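PDB 3A79: toll-like receptor 6, Variable lymphocyte receptor B from Mus musculus, which probably senses bacterial diacylated lipopeptides together with TLR2, as a leucine-rich-repeat receptor of innate immunity, here fused to part of a hagfish lymphocyte receptor. Local coordinates for residues V213-V217 with S243-R247; N253-I259 with E279-N285; Q271-P277 with T298-L304. All blocks are in the same frame, centred on the assembly; numbering follows the deposited sequence.

Contact 1. Residues V213-V217 with S243-R247; sequences VNMSV and SELTR. With NAG (2-acetamido-2-deoxy-beta-D-glucopyranose), chain M.
Met215 and Val217, on the short strand 214-220, pack against Leu245 in the last, weakly bonded turn of helix 235-246; the contact is mainly apolar, partly buried, and lies in the TLR6 part of the fusion. Leu245 carries it with one branch. Its CG lies beside the backbone N and anti to the carbonyl carbon (chi1 -63°), sending the side chain toward the strand, and CD2 is the branch that touches, 3.4 Å from Met215 CB and 3.5 Å from Val217 CG2. The same methyl also rests on the Met215 carbonyl oxygen. Within the leucine-rich-repeat solenoid, strand 214-220 pairs in parallel with strand 190-196, apart from the long row of strands to which 198-203 belongs. Leu245 also reaches Leu199 and Leu201 of that strand, so it touches both strand 198-203 and strand 214-220. Polar groups gather at the other border of the contact. Asn214 bears an N-linked sugar, ND2 to C1, and Ser216 OG hydrogen-bonds to O6 of the same N-acetylglucosamine at 2.9 Å, a second hold on its orientation. Glu244 lays its CG 3.9 Å from Asn214 OD1, while its carboxylate turns to Arg247 in a salt bridge, OE2 to NH1 3.3 Å.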
loop_
_atom_site.group_PDB
_atom_site.type_symbol
_atom_site.label_atom_id
_atom_site.label_comp_id
_atom_site.label_asym_id
_atom_site.label_seq_id
_atom_site.Cartn_x
_atom_site.Cartn_y
_atom_site.Cartn_z
ATOM N N VAL B 213 34.483 -31.029 -7.956
ATOM C CA VAL B 213 34.122 -32.353 -8.436
ATOM C C VAL B 213 33.475 -32.293 -9.818
ATOM O O VAL B 213 32.531 -31.531 -10.047
ATOM C CB VAL B 213 33.138 -33.048 -7.460
ATOM C CG1 VAL B 213 32.433 -34.208 -8.132
ATOM C CG2 VAL B 213 33.858 -33.505 -6.202
ATOM N N ASN B 214 33.995 -33.105 -10.736
ATOM C CA ASN B 214 33.424 -33.257 -12.074
ATOM C C ASN B 214 32.236 -34.234 -12.026
ATOM O O ASN B 214 32.427 -35.443 -11.884
ATOM C CB ASN B 214 34.517 -33.740 -13.044
ATOM C CG ASN B 214 34.131 -33.595 -14.521
ATOM O OD1 ASN B 214 33.127 -32.972 -14.858
ATOM N ND2 ASN B 214 34.960 -34.171 -15.412
ATOM N N MET B 215 31.013 -33.716 -12.126
ATOM C CA MET B 215 29.826 -34.565 -12.010
ATOM C C MET B 215 29.094 -34.841 -13.306
ATOM O O MET B 215 28.420 -33.970 -13.844
ATOM C CB MET B 215 28.823 -33.969 -11.028
ATOM C CG MET B 215 29.333 -33.916 -9.626
ATOM S SD MET B 215 28.015 -34.141 -8.446
ATOM C CE MET B 215 28.978 -34.043 -6.940
ATOM N N SER B 216 29.189 -36.072 -13.783
ATOM C CA SER B 216 28.417 -36.463 -14.950
ATOM C C SER B 216 27.017 -36.972 -14.593
ATOM O O SER B 216 26.788 -37.523 -13.515
ATOM C CB SER B 216 29.177 -37.510 -15.756
ATOM O OG SER B 216 30.398 -36.966 -16.215
ATOM N N VAL B 217 26.080 -36.757 -15.507
ATOM C CA VAL B 217 24.771 -37.370 -15.423
ATOM C C VAL B 217 24.320 -37.697 -16.833
ATOM O O VAL B 217 24.621 -36.956 -17.761
ATOM C CB VAL B 217 23.736 -36.431 -14.773
ATOM C CG1 VAL B 217 22.346 -37.048 -14.827
ATOM C CG2 VAL B 217 24.116 -36.139 -13.341
ATOM N N SER B 243 28.232 -26.973 -15.600
ATOM C CA SER B 243 28.401 -27.246 -17.021
ATOM C C SER B 243 28.139 -28.696 -17.403
ATOM O O SER B 243 27.504 -28.957 -18.419
ATOM C CB SER B 243 29.792 -26.831 -17.492
ATOM O OG SER B 243 30.059 -27.383 -18.769
ATOM N N GLU B 244 28.615 -29.636 -16.594
ATOM C CA GLU B 244 28.508 -31.050 -16.938
ATOM C C GLU B 244 27.230 -31.751 -16.437
ATOM O O GLU B 244 26.813 -32.762 -16.999
ATOM C CB GLU B 244 29.759 -31.798 -16.482
ATOM C CG GLU B 244 30.049 -33.063 -17.277
ATOM C CD GLU B 244 30.263 -32.792 -18.756
ATOM O OE1 GLU B 244 30.897 -31.763 -19.095
ATOM O OE2 GLU B 244 29.799 -33.614 -19.577
ATOM N N LEU B 245 26.609 -31.224 -15.387
ATOM C CA LEU B 245 25.320 -31.750 -14.944
ATOM C C LEU B 245 24.248 -31.246 -15.901
ATOM O O LEU B 245 23.139 -31.766 -15.961
ATOM C CB LEU B 245 25.007 -31.305 -13.512
ATOM C CG LEU B 245 25.963 -31.793 -12.419
ATOM C CD1 LEU B 245 25.849 -30.950 -11.168
ATOM C CD2 LEU B 245 25.709 -33.245 -12.087
ATOM N N THR B 246 24.616 -30.235 -16.673
ATOM C CA THR B 246 23.672 -29.509 -17.505
ATOM C C THR B 246 23.759 -29.825 -18.999
ATOM O O THR B 246 22.826 -29.535 -19.753
ATOM C CB THR B 246 23.866 -28.022 -17.310
ATOM O OG1 THR B 246 23.027 -27.590 -16.236
ATOM C CG2 THR B 246 23.513 -27.271 -18.577
ATOM N N ARG B 247 24.881 -30.400 -19.433
ATOM C CA ARG B 247 24.996 -30.860 -20.812
ATOM C C ARG B 247 23.779 -31.734 -21.069
ATOM O O ARG B 247 23.363 -32.511 -20.203
ATOM C CB ARG B 247 26.313 -31.609 -21.053
ATOM C CG ARG B 247 27.514 -30.676 -21.282
ATOM C CD ARG B 247 28.795 -31.424 -21.635
ATOM N NE ARG B 247 28.603 -32.319 -22.773
ATOM C CZ ARG B 247 29.546 -33.116 -23.270
ATOM N NH1 ARG B 247 30.762 -33.135 -22.734
ATOM N NH2 ARG B 247 29.271 -33.897 -24.308
HETATM C C1 NAG M . 34.330 -34.501 -16.682
HETATM C C2 NAG M . 35.290 -34.162 -17.833
HETATM C C3 NAG M . 34.659 -34.546 -19.170
HETATM C C4 NAG M . 34.352 -36.035 -19.184
HETATM C C5 NAG M . 33.513 -36.487 -17.973
HETATM C C6 NAG M . 33.587 -38.027 -17.862
HETATM C C7 NAG M . 35.809 -31.883 -16.907
HETATM C C8 NAG M . 37.022 -31.927 -16.018
HETATM N N2 NAG M . 35.764 -32.777 -17.897
HETATM O O3 NAG M . 35.532 -34.234 -20.236
HETATM O O4 NAG M . 33.704 -36.339 -20.404
HETATM O O5 NAG M . 33.930 -35.878 -16.744
HETATM O O6 NAG M . 32.623 -38.654 -17.032
HETATM O O7 NAG M . 34.930 -31.033 -16.726
#

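Contact 2. Residues N253-I259 with E279-N285; sequences NVTLQHI and EYLNIYN. With NAG (2-acetamido-2-deoxy-beta-D-glucopyranose), chain E; NAG (2-acetamido-2-deoxy-beta-D-glucopyranose), chain F.
From Val254 to Gln257 the chain pairs in parallel with Leu281 to Tyr284 in the TLR6 part, the two strand axes 4.6 Å apart and only 10° from alignment. Five backbone bonds knit them in the alternating parallel pattern: Val254 N gives to Tyr280 O and Val254 O takes Asn282 N, Leu256 does the same with Asn282 O and Tyr284 N, and His258 N closes the ladder on Tyr284 O at 2.8 Å. The side chains fall on two unlike faces. Val254 and Leu281 lie side by side, CG1 to CD1 3.8 Å, and next to them Leu256 CB faces Ile283 CG1 at 4.1 Å. The other face is more polar: Gln257 CG packs on Tyr284 CB at 3.7 Å, and the methyl CG2 of Thr255 meets the edge of the Tyr284 ring. Each end of the pair carries an N-linked glycan. At Asn253 the sugar swings over Tyr280, whose ring puts one face under C6, with CZ 3.3 Å from that carbon; the CG of Tyr280 stands beside its backbone N (chi1 -68°), turning the ring to the sugar. An alanine in place of Tyr280 removes the ring under C6, and the sugar on Asn253 would probably be freer to turn about its linkage. The second sugar, on Asn285, runs past the imidazole of His258. Strand 222-229 flanks 252-261, and 306-314 flanks 278-288, continuing the row of parallel strands of the leucine-rich-repeat solenoid, while helix 263-273 covers the apolar face, with Phe273 on Val254 and Leu281, Leu269 on Leu256, and Phe270 on Ile283.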
loop_
_atom_site.group_PDB
_atom_site.type_symbol
_atom_site.label_atom_id
_atom_site.label_comp_id
_atom_site.label_asym_id
_atom_site.label_seq_id
_atom_site.Cartn_x
_atom_site.Cartn_y
_atom_site.Cartn_z
ATOM N N ASN B 253 14.707 -29.491 -15.693
ATOM C CA ASN B 253 14.449 -28.323 -14.884
ATOM C C ASN B 253 15.655 -28.066 -13.981
ATOM O O ASN B 253 16.381 -28.989 -13.619
ATOM C CB ASN B 253 13.170 -28.525 -14.067
ATOM C CG ASN B 253 11.931 -28.745 -14.942
ATOM O OD1 ASN B 253 11.880 -28.295 -16.089
ATOM N ND2 ASN B 253 10.923 -29.435 -14.387
ATOM N N VAL B 254 15.886 -26.803 -13.646
ATOM C CA VAL B 254 16.931 -26.443 -12.696
ATOM C C VAL B 254 16.363 -25.569 -11.566
ATOM O O VAL B 254 15.577 -24.642 -11.796
ATOM C CB VAL B 254 18.139 -25.768 -13.391
ATOM C CG1 VAL B 254 19.074 -25.139 -12.377
ATOM C CG2 VAL B 254 18.895 -26.780 -14.201
ATOM N N THR B 255 16.749 -25.893 -10.338
ATOM C CA THR B 255 16.326 -25.118 -9.191
ATOM C C THR B 255 17.500 -24.703 -8.312
ATOM O O THR B 255 18.252 -25.544 -7.810
ATOM C CB THR B 255 15.327 -25.889 -8.365
ATOM O OG1 THR B 255 14.149 -26.094 -9.148
ATOM C CG2 THR B 255 14.971 -25.120 -7.110
ATOM N N LEU B 256 17.650 -23.391 -8.148
ATOM C CA LEU B 256 18.647 -22.809 -7.261
ATOM C C LEU B 256 17.981 -22.359 -5.946
ATOM O O LEU B 256 17.034 -21.590 -5.976
ATOM C CB LEU B 256 19.317 -21.628 -7.975
ATOM C CG LEU B 256 20.587 -21.901 -8.804
ATOM C CD1 LEU B 256 20.605 -23.302 -9.402
ATOM C CD2 LEU B 256 20.834 -20.826 -9.884
ATOM N N GLN B 257 18.456 -22.848 -4.801
ATOM C CA GLN B 257 17.882 -22.487 -3.492
ATOM C C GLN B 257 18.901 -21.825 -2.588
ATOM O O GLN B 257 20.027 -22.298 -2.457
ATOM C CB GLN B 257 17.346 -23.712 -2.766
ATOM C CG GLN B 257 15.855 -23.790 -2.667
ATOM C CD GLN B 257 15.407 -25.041 -1.938
ATOM O OE1 GLN B 257 14.811 -25.936 -2.537
ATOM N NE2 GLN B 257 15.704 -25.118 -0.636
ATOM N N HIS B 258 18.508 -20.727 -1.960
ATOM C CA HIS B 258 19.414 -20.010 -1.069
ATOM C C HIS B 258 20.697 -19.456 -1.715
ATOM O O HIS B 258 21.770 -19.521 -1.119
ATOM C CB HIS B 258 19.745 -20.912 0.108
ATOM C CG HIS B 258 18.555 -21.652 0.626
ATOM N ND1 HIS B 258 18.454 -23.026 0.586
ATOM C CD2 HIS B 258 17.393 -21.205 1.158
ATOM C CE1 HIS B 258 17.290 -23.395 1.088
ATOM N NE2 HIS B 258 16.628 -22.310 1.443
ATOM N N ILE B 259 20.576 -18.890 -2.915
ATOM C CA ILE B 259 21.710 -18.289 -3.618
ATOM C C ILE B 259 21.928 -16.857 -3.174
ATOM O O ILE B 259 21.076 -16.004 -3.388
ATOM C CB ILE B 259 21.463 -18.210 -5.134
ATOM C CG1 ILE B 259 20.535 -19.326 -5.584
ATOM C CG2 ILE B 259 22.757 -18.231 -5.907
ATOM C CD1 ILE B 259 19.087 -19.003 -5.357
ATOM N N GLU B 279 14.440 -26.146 -19.492
ATOM C CA GLU B 279 13.075 -25.734 -19.829
ATOM C C GLU B 279 12.459 -24.858 -18.740
ATOM O O GLU B 279 11.911 -23.793 -19.019
ATOM C CB GLU B 279 12.185 -26.960 -20.085
ATOM C CG GLU B 279 10.901 -26.646 -20.851
ATOM C CD GLU B 279 9.951 -27.834 -20.949
ATOM O OE1 GLU B 279 10.013 -28.744 -20.085
ATOM O OE2 GLU B 279 9.129 -27.844 -21.895
ATOM N N TYR B 280 12.542 -25.315 -17.498
ATOM C CA TYR B 280 12.092 -24.508 -16.377
ATOM C C TYR B 280 13.241 -24.182 -15.424
ATOM O O TYR B 280 13.921 -25.072 -14.929
ATOM C CB TYR B 280 10.959 -25.204 -15.634
ATOM C CG TYR B 280 9.681 -25.299 -16.425
ATOM C CD1 TYR B 280 9.567 -26.196 -17.472
ATOM C CD2 TYR B 280 8.579 -24.502 -16.118
ATOM C CE1 TYR B 280 8.396 -26.303 -18.204
ATOM C CE2 TYR B 280 7.398 -24.600 -16.849
ATOM C CZ TYR B 280 7.318 -25.511 -17.894
ATOM O OH TYR B 280 6.169 -25.647 -18.648
ATOM N N LEU B 281 13.451 -22.892 -15.181
ATOM C CA LEU B 281 14.452 -22.423 -14.233
ATOM C C LEU B 281 13.777 -21.798 -13.020
ATOM O O LEU B 281 12.947 -20.903 -13.168
ATOM C CB LEU B 281 15.348 -21.392 -14.900
ATOM C CG LEU B 281 16.467 -20.864 -14.024
ATOM C CD1 LEU B 281 17.185 -22.034 -13.397
ATOM C CD2 LEU B 281 17.405 -20.058 -14.871
ATOM N N ASN B 282 14.120 -22.274 -11.826
ATOM C CA ASN B 282 13.513 -21.768 -10.589
ATOM C C ASN B 282 14.551 -21.314 -9.579
ATOM O O ASN B 282 15.544 -21.999 -9.345
ATOM C CB ASN B 282 12.636 -22.835 -9.940
ATOM C CG ASN B 282 11.699 -23.492 -10.922
ATOM O OD1 ASN B 282 10.693 -22.910 -11.315
ATOM N ND2 ASN B 282 12.023 -24.717 -11.326
ATOM N N ILE B 283 14.313 -20.159 -8.977
ATOM C CA ILE B 283 15.218 -19.630 -7.964
ATOM C C ILE B 283 14.436 -19.275 -6.696
ATOM O O ILE B 283 13.416 -18.600 -6.760
ATOM C CB ILE B 283 16.002 -18.410 -8.505
ATOM C CG1 ILE B 283 16.860 -18.826 -9.693
ATOM C CG2 ILE B 283 16.851 -17.783 -7.418
ATOM C CD1 ILE B 283 17.334 -17.670 -10.540
ATOM N N TYR B 284 14.916 -19.751 -5.553
ATOM C CA TYR B 284 14.240 -19.571 -4.267
ATOM C C TYR B 284 15.166 -18.902 -3.261
ATOM O O TYR B 284 16.272 -19.370 -3.037
ATOM C CB TYR B 284 13.822 -20.930 -3.710
ATOM C CG TYR B 284 12.564 -21.513 -4.315
ATOM C CD1 TYR B 284 11.310 -21.099 -3.877
ATOM C CD2 TYR B 284 12.622 -22.496 -5.303
ATOM C CE1 TYR B 284 10.145 -21.633 -4.416
ATOM C CE2 TYR B 284 11.458 -23.037 -5.849
ATOM C CZ TYR B 284 10.223 -22.599 -5.399
ATOM O OH TYR B 284 9.057 -23.114 -5.919
ATOM N N ASN B 285 14.718 -17.816 -2.641
ATOM C CA ASN B 285 15.526 -17.144 -1.620
ATOM C C ASN B 285 16.860 -16.662 -2.214
ATOM O O ASN B 285 17.944 -17.046 -1.779
ATOM C CB ASN B 285 15.684 -18.066 -0.392
ATOM C CG ASN B 285 16.587 -17.504 0.694
ATOM O OD1 ASN B 285 16.742 -16.287 0.849
ATOM N ND2 ASN B 285 17.174 -18.420 1.478
HETATM C C1 NAG E . 9.800 -29.631 -15.283
HETATM C C2 NAG E . 9.204 -30.991 -14.871
HETATM C C3 NAG E . 7.680 -31.163 -14.921
HETATM C C4 NAG E . 6.862 -29.880 -14.981
HETATM C C5 NAG E . 7.582 -28.729 -15.656
HETATM C C6 NAG E . 6.837 -27.475 -15.247
HETATM C C7 NAG E . 10.290 -31.959 -16.891
HETATM C C8 NAG E . 9.488 -31.262 -17.962
HETATM N N2 NAG E . 9.748 -32.082 -15.675
HETATM O O3 NAG E . 7.283 -31.878 -13.769
HETATM O O4 NAG E . 5.628 -30.133 -15.631
HETATM O O5 NAG E . 8.894 -28.557 -15.168
HETATM O O6 NAG E . 6.820 -27.434 -13.833
HETATM O O7 NAG E . 11.406 -32.419 -17.130
HETATM C C1 NAG F . 17.978 -17.873 2.548
HETATM C C2 NAG F . 17.558 -18.762 3.726
HETATM C C3 NAG F . 18.496 -18.724 4.925
HETATM C C4 NAG F . 19.973 -18.541 4.565
HETATM C C5 NAG F . 20.231 -17.665 3.342
HETATM C C6 NAG F . 21.684 -17.834 2.902
HETATM C C7 NAG F . 15.175 -19.251 4.109
HETATM C C8 NAG F . 13.853 -18.621 3.790
HETATM N N2 NAG F . 16.226 -18.416 4.198
HETATM O O3 NAG F . 18.344 -19.954 5.601
HETATM O O4 NAG F . 20.655 -18.010 5.690
HETATM O O5 NAG F . 19.364 -17.981 2.269
HETATM O O6 NAG F . 21.976 -17.018 1.788
HETATM O O7 NAG F . 15.227 -20.474 4.272
#

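Contact 3. Residues Q271-P277 with T298-L304; sequences QFFWPRP and TYSETAL
Trp274 lays its indole between Tyr299 on one face and Thr302 with Leu304 on the other. The tyrosine ring meets it obliquely, its plane turned 47° from that of the six-membered ring and the centroids 4.3 Å apart, though the fine detail of this overlap is doubtful at the resolution of the model. Across the indole, Leu304 points CD1 at the six-membered ring in a CH-pi contact, 3.9 Å from the centroid and 26° off the normal, while Thr302 places CB against the five-membered end, 3.4 Å from CD1 of the indole. Ser300 O comes up to the rim near the ring plane, and just outside the pair of segments Asn332 OD1 takes the indole NE1-H, so the polar corner of this buried ring is satisfied. The tyrosine is anchored at its far end too, through a hydrogen bond from its OH to Val327 O. Thr302 also ties the backbones together. Its OG1 swings anti to the backbone N (chi1 173°) and donates to Trp274 O at 3.0 Å, in the carbonyl plane and on a lone pair; OG1 also accepts from Leu304 N at 2.9 Å, forming an ST turn. At the Thr298 end of the loop, the Gln271 amide spans the Thr298 backbone: NE2 gives to Thr298 O at 3.3 Å, approaching from above the carbonyl plane, and OE1 receives a weak bond from Thr298 N. Phe273 to Arg276 form a type I beta turn, with Trp274 at its second position. Here, in the TLR6 part, one turn of the leucine-rich-repeat solenoid packs on the next, the helix-end segment of one against the loop between strands 278-288 and 306-314.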
loop_
_atom_site.group_PDB
_atom_site.type_symbol
_atom_site.label_atom_id
_atom_site.label_comp_id
_atom_site.label_asym_id
_atom_site.label_seq_id
_atom_site.Cartn_x
_atom_site.Cartn_y
_atom_site.Cartn_z
ATOM N N GLN B 271 22.835 -16.043 -18.309
ATOM C CA GLN B 271 23.460 -16.207 -19.629
ATOM C C GLN B 271 24.020 -17.612 -19.829
ATOM O O GLN B 271 23.993 -18.147 -20.934
ATOM C CB GLN B 271 24.585 -15.191 -19.833
ATOM C CG GLN B 271 24.138 -13.757 -19.909
ATOM C CD GLN B 271 23.580 -13.402 -21.263
ATOM O OE1 GLN B 271 24.329 -13.178 -22.210
ATOM N NE2 GLN B 271 22.255 -13.333 -21.360
ATOM N N PHE B 272 24.545 -18.191 -18.753
ATOM C CA PHE B 272 25.088 -19.542 -18.772
ATOM C C PHE B 272 24.004 -20.551 -19.120
ATOM O O PHE B 272 24.251 -21.548 -19.798
ATOM C CB PHE B 272 25.695 -19.881 -17.407
ATOM C CG PHE B 272 25.942 -21.346 -17.197
ATOM C CD1 PHE B 272 27.142 -21.927 -17.597
ATOM C CD2 PHE B 272 24.977 -22.145 -16.602
ATOM C CE1 PHE B 272 27.375 -23.276 -17.411
ATOM C CE2 PHE B 272 25.203 -23.499 -16.414
ATOM C CZ PHE B 272 26.404 -24.065 -16.818
ATOM N N PHE B 273 22.797 -20.276 -18.655
ATOM C CA PHE B 273 21.695 -21.197 -18.812
ATOM C C PHE B 273 21.041 -21.089 -20.178
ATOM O O PHE B 273 20.529 -22.069 -20.707
ATOM C CB PHE B 273 20.650 -20.948 -17.730
ATOM C CG PHE B 273 20.975 -21.587 -16.416
ATOM C CD1 PHE B 273 21.159 -20.815 -15.282
ATOM C CD2 PHE B 273 21.086 -22.958 -16.310
ATOM C CE1 PHE B 273 21.450 -21.400 -14.066
ATOM C CE2 PHE B 273 21.384 -23.543 -15.100
ATOM C CZ PHE B 273 21.568 -22.762 -13.979
ATOM N N TRP B 274 21.062 -19.895 -20.746
ATOM C CA TRP B 274 20.230 -19.600 -21.907
ATOM C C TRP B 274 20.470 -20.551 -23.099
ATOM O O TRP B 274 19.522 -21.025 -23.736
ATOM C CB TRP B 274 20.399 -18.128 -22.301
ATOM C CG TRP B 274 19.098 -17.392 -22.440
ATOM C CD1 TRP B 274 18.492 -17.012 -23.598
ATOM C CD2 TRP B 274 18.249 -16.950 -21.382
ATOM N NE1 TRP B 274 17.318 -16.364 -23.327
ATOM C CE2 TRP B 274 17.143 -16.313 -21.972
ATOM C CE3 TRP B 274 18.313 -17.035 -19.990
ATOM C CZ2 TRP B 274 16.113 -15.763 -21.223
ATOM C CZ3 TRP B 274 17.292 -16.486 -19.247
ATOM C CH2 TRP B 274 16.204 -15.861 -19.864
ATOM N N PRO B 275 21.740 -20.847 -23.395
ATOM C CA PRO B 275 22.038 -21.743 -24.511
ATOM C C PRO B 275 21.724 -23.203 -24.181
ATOM O O PRO B 275 21.512 -24.026 -25.074
ATOM C CB PRO B 275 23.550 -21.569 -24.693
ATOM C CG PRO B 275 23.925 -20.354 -23.906
ATOM C CD PRO B 275 22.970 -20.324 -22.782
ATOM N N ARG B 276 21.688 -23.515 -22.896
ATOM C CA ARG B 276 21.597 -24.890 -22.441
ATOM C C ARG B 276 20.162 -25.426 -22.446
ATOM O O ARG B 276 19.205 -24.659 -22.599
ATOM C CB ARG B 276 22.275 -25.002 -21.072
ATOM C CG ARG B 276 23.646 -24.340 -21.099
ATOM C CD ARG B 276 24.515 -24.685 -19.914
ATOM N NE ARG B 276 25.929 -24.748 -20.282
ATOM C CZ ARG B 276 26.631 -25.878 -20.328
ATOM N NH1 ARG B 276 26.055 -27.028 -20.019
ATOM N NH2 ARG B 276 27.910 -25.863 -20.675
ATOM N N PRO B 277 20.018 -26.757 -22.320
ATOM C CA PRO B 277 18.743 -27.489 -22.338
ATOM C C PRO B 277 17.957 -27.384 -21.045
ATOM O O PRO B 277 17.622 -28.410 -20.464
ATOM C CB PRO B 277 19.176 -28.946 -22.521
ATOM C CG PRO B 277 20.586 -28.879 -23.012
ATOM C CD PRO B 277 21.163 -27.678 -22.363
ATOM N N THR B 298 22.810 -10.716 -23.937
ATOM C CA THR B 298 21.914 -10.842 -25.076
ATOM C C THR B 298 21.147 -12.142 -24.922
ATOM O O THR B 298 21.725 -13.178 -24.588
ATOM C CB THR B 298 22.659 -10.839 -26.452
ATOM O OG1 THR B 298 24.006 -11.313 -26.299
ATOM C CG2 THR B 298 22.675 -9.435 -27.060
ATOM N N TYR B 299 19.843 -12.088 -25.158
ATOM C CA TYR B 299 19.023 -13.289 -25.130
ATOM C C TYR B 299 18.751 -13.825 -26.524
ATOM O O TYR B 299 18.002 -13.225 -27.297
ATOM C CB TYR B 299 17.714 -13.002 -24.429
ATOM C CG TYR B 299 17.918 -12.643 -22.999
ATOM C CD1 TYR B 299 17.664 -11.361 -22.545
ATOM C CD2 TYR B 299 18.404 -13.580 -22.104
ATOM C CE1 TYR B 299 17.861 -11.030 -21.241
ATOM C CE2 TYR B 299 18.603 -13.258 -20.795
ATOM C CZ TYR B 299 18.327 -11.980 -20.364
ATOM O OH TYR B 299 18.522 -11.655 -19.045
ATOM N N SER B 300 19.368 -14.960 -26.833
ATOM C CA SER B 300 19.183 -15.601 -28.121
ATOM C C SER B 300 18.234 -16.764 -27.950
ATOM O O SER B 300 17.840 -17.082 -26.833
ATOM C CB SER B 300 20.515 -16.121 -28.652
ATOM O OG SER B 300 21.564 -15.214 -28.372
ATOM N N GLU B 301 17.875 -17.395 -29.063
ATOM C CA GLU B 301 17.083 -18.616 -29.042
ATOM C C GLU B 301 17.436 -19.438 -27.814
ATOM O O GLU B 301 18.612 -19.693 -27.550
ATOM C CB GLU B 301 17.358 -19.434 -30.301
ATOM C CG GLU B 301 18.847 -19.707 -30.568
ATOM C CD GLU B 301 19.486 -18.729 -31.559
ATOM O OE1 GLU B 301 19.068 -17.552 -31.615
ATOM O OE2 GLU B 301 20.416 -19.146 -32.287
ATOM N N THR B 302 16.420 -19.844 -27.061
ATOM C CA THR B 302 16.642 -20.597 -25.830
ATOM C C THR B 302 15.610 -21.699 -25.650
ATOM O O THR B 302 14.520 -21.628 -26.204
ATOM C CB THR B 302 16.589 -19.680 -24.597
ATOM O OG1 THR B 302 16.643 -20.470 -23.402
ATOM C CG2 THR B 302 15.303 -18.873 -24.596
ATOM N N ALA B 303 15.957 -22.717 -24.874
ATOM C CA ALA B 303 15.003 -23.766 -24.551
ATOM C C ALA B 303 14.055 -23.333 -23.423
ATOM O O ALA B 303 12.957 -23.886 -23.268
ATOM C CB ALA B 303 15.732 -25.046 -24.183
ATOM N N LEU B 304 14.489 -22.337 -22.650
ATOM C CA LEU B 304 13.721 -21.823 -21.526
ATOM C C LEU B 304 12.269 -21.509 -21.845
ATOM O O LEU B 304 11.961 -20.700 -22.717
ATOM C CB LEU B 304 14.371 -20.561 -20.969
ATOM C CG LEU B 304 15.208 -20.710 -19.705
ATOM C CD1 LEU B 304 15.293 -19.376 -19.008
ATOM C CD2 LEU B 304 14.603 -21.735 -18.779
#

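Contact 1 closes before the other two open, and the segments of contacts 2 and 3 alternate along the chain, all in the TLR6 part: helix 263-273 joins the two strands of contact 2, and its end and the turn after it supply the first segment of contact 3. Their centres are about 15 Å apart, and Phe273 bridges them, CZ lying 3.8 Å from Val254 CG1. Contact 1 sits about 17 Å from each of the others, between centres. It reaches contact 3 directly, through a weak hydrogen bond from Arg276 NH1 to Ser243 O, whereas its nearest atoms to contact 2 are about 5 Å away. Contacts 1 and 2 carry glycans attached to the protein itself, on Asn214, Asn253 and Asn285.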